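Local structure of NIF3-related protein (Bacillus cereus, 2GX8) at residues G181-G186 with Q237-K242. The protein is of unknown function but belongs to the Nif3 family, binds zinc at a dimetal site and carries an additional domain thought to be regulatory. Numbering follows the deposited sequence.
Sequences GDAGAG and QRKVIK
Val-240, on the first turns of helix 237-247, pushes its two methyls against Ala-183 and Ala-185, which sit in the turn that ends helix 170-182. From CB the valine forks. CG1, anti to the backbone N (chi1 168°), reaches the methyl of Ala-185, with CB of Ala-185 3.9 Å from CG1 of Val-240. That methyl sits against both branches, since CB of Ala-185 is also 4.1 Å from CG2 of Val-240. CG2 is the busier branch: it lies 4.0 Å from CB of Ala-183 and 3.5 Å from the carbonyl O of Ala-183, so one methyl touches both the side chain and the backbone of the same alanine. A single methyl on Ala-183 lets its backbone come close, with CA of Ala-183 and CA of Val-240 5.5 Å apart.

Next to it in the helix, Lys-239, exposed to solvent, runs as an extended chain past Ala-183. Its CE passes 4.0 Å from the carbonyl O of Ala-183, and this is van der Waals contact of the aliphatic part of the lysine rather than a bond from its ammonium group.

Between the two alanines Gly-184 takes a positive phi of 97° and closes a Schellman motif, its N bonded to O of Gly-181 at 2.7 Å. This turn brings the chain out of the helix and presents Ala-183 and Ala-185 to the same valine. Beyond it, Gly-186 joins the neighbouring strands through backbone bonds with Cys-194 and Ile-231, while Ile-232 of strand 221-233 touches both Ala-185 and Val-240.

The contact thus links the C-terminal end of one helix to the N-terminal part of another beside their shared sheet. Small, largely apolar and without directional bonds between the segments, it should rest on van der Waals contact and the removal of apolar surface from water.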
loop_
_atom_site.group_PDB
_atom_site.type_symbol
_atom_site.label_atom_id
_atom_site.label_comp_id
_atom_site.label_asym_id
_atom_site.label_seq_id
_atom_site.Cartn_x
_atom_site.Cartn_y
_atom_site.Cartn_z
ATOM N N GLY C 181 -16.561 -26.698 -36.836
ATOM C CA GLY C 181 -15.214 -27.048 -37.254
ATOM C C GLY C 181 -14.537 -25.967 -38.058
ATOM O O GLY C 181 -13.453 -25.518 -37.684
ATOM N N ASP C 182 -15.186 -25.558 -39.156
ATOM C CA ASP C 182 -14.707 -24.484 -40.033
ATOM C C ASP C 182 -14.370 -23.224 -39.239
ATOM O O ASP C 182 -13.399 -22.544 -39.547
ATOM C CB ASP C 182 -15.734 -24.163 -41.126
ATOM C CG ASP C 182 -15.858 -25.273 -42.171
ATOM O OD1 ASP C 182 -15.183 -26.324 -42.054
ATOM O OD2 ASP C 182 -16.635 -25.081 -43.129
ATOM N N ALA C 183 -15.160 -22.953 -38.202
ATOM C CA ALA C 183 -14.963 -21.809 -37.309
ATOM C C ALA C 183 -13.837 -22.006 -36.276
ATOM O O ALA C 183 -13.598 -21.125 -35.444
ATOM C CB ALA C 183 -16.280 -21.456 -36.598
ATOM N N GLY C 184 -13.174 -23.163 -36.309
ATOM C CA GLY C 184 -12.042 -23.437 -35.418
ATOM C C GLY C 184 -12.286 -24.230 -34.144
ATOM O O GLY C 184 -11.376 -24.387 -33.326
ATOM N N ALA C 185 -13.503 -24.733 -33.958
ATOM C CA ALA C 185 -13.813 -25.531 -32.788
ATOM C C ALA C 185 -13.331 -26.955 -33.014
ATOM O O ALA C 185 -13.436 -27.476 -34.121
ATOM C CB ALA C 185 -15.284 -25.514 -32.534
ATOM N N GLY C 186 -12.806 -27.583 -31.965
ATOM C CA GLY C 186 -12.308 -28.951 -32.057
ATOM C C GLY C 186 -10.944 -29.075 -32.729
ATOM O O GLY C 186 -10.611 -30.128 -33.265
ATOM N N GLN C 237 -14.777 -18.395 -28.581
ATOM C CA GLN C 237 -16.189 -18.548 -28.201
ATOM C C GLN C 237 -17.176 -17.735 -29.075
ATOM O O GLN C 237 -18.073 -18.296 -29.722
ATOM C CB GLN C 237 -16.417 -18.287 -26.692
ATOM C CG GLN C 237 -17.851 -18.657 -26.221
ATOM C CD GLN C 237 -18.120 -18.435 -24.739
ATOM O OE1 GLN C 237 -19.210 -18.005 -24.373
ATOM N NE2 GLN C 237 -17.145 -18.739 -23.883
ATOM N N ARG C 238 -16.981 -16.429 -29.119
ATOM C CA ARG C 238 -17.892 -15.555 -29.845
ATOM C C ARG C 238 -18.113 -15.966 -31.316
ATOM O O ARG C 238 -19.255 -16.151 -31.754
ATOM C CB ARG C 238 -17.427 -14.103 -29.703
ATOM C CG ARG C 238 -18.406 -13.096 -30.233
ATOM C CD ARG C 238 -17.954 -11.710 -29.865
ATOM N NE ARG C 238 -18.547 -10.702 -30.734
ATOM C CZ ARG C 238 -18.016 -10.338 -31.896
ATOM N NH1 ARG C 238 -16.897 -10.922 -32.315
ATOM N NH2 ARG C 238 -18.598 -9.397 -32.642
ATOM N N LYS C 239 -17.012 -16.132 -32.049
ATOM C CA LYS C 239 -17.033 -16.550 -33.448
ATOM C C LYS C 239 -17.684 -17.931 -33.621
ATOM O O LYS C 239 -18.530 -18.110 -34.492
ATOM C CB LYS C 239 -15.611 -16.514 -34.041
ATOM C CG LYS C 239 -15.478 -17.224 -35.370
ATOM C CD LYS C 239 -14.133 -17.020 -36.041
ATOM C CE LYS C 239 -14.166 -17.678 -37.415
ATOM N NZ LYS C 239 -13.018 -17.289 -38.271
ATOM N N VAL C 240 -17.307 -18.892 -32.780
ATOM C CA VAL C 240 -17.849 -20.250 -32.861
ATOM C C VAL C 240 -19.359 -20.353 -32.538
ATOM O O VAL C 240 -20.097 -21.089 -33.207
ATOM C CB VAL C 240 -17.007 -21.251 -32.016
ATOM C CG1 VAL C 240 -17.725 -22.575 -31.860
ATOM C CG2 VAL C 240 -15.601 -21.449 -32.633
ATOM N N ILE C 241 -19.813 -19.609 -31.528
ATOM C CA ILE C 241 -21.233 -19.572 -31.160
ATOM C C ILE C 241 -22.053 -18.933 -32.299
ATOM O O ILE C 241 -23.128 -19.420 -32.646
ATOM C CB ILE C 241 -21.474 -18.826 -29.781
ATOM C CG1 ILE C 241 -20.784 -19.554 -28.614
ATOM C CG2 ILE C 241 -22.954 -18.630 -29.459
ATOM C CD1 ILE C 241 -21.039 -21.039 -28.566
ATOM N N LYS C 242 -21.531 -17.861 -32.892
ATOM C CA LYS C 242 -22.230 -17.179 -33.972
ATOM C C LYS C 242 -22.425 -18.076 -35.199
ATOM O O LYS C 242 -23.512 -18.102 -35.784
ATOM C CB LYS C 242 -21.513 -15.874 -34.351
ATOM C CG LYS C 242 -22.158 -15.129 -35.522
ATOM C CD LYS C 242 -21.487 -13.814 -35.826
ATOM C CE LYS C 242 -21.818 -12.764 -34.796
ATOM N NZ LYS C 242 -21.396 -11.421 -35.269
#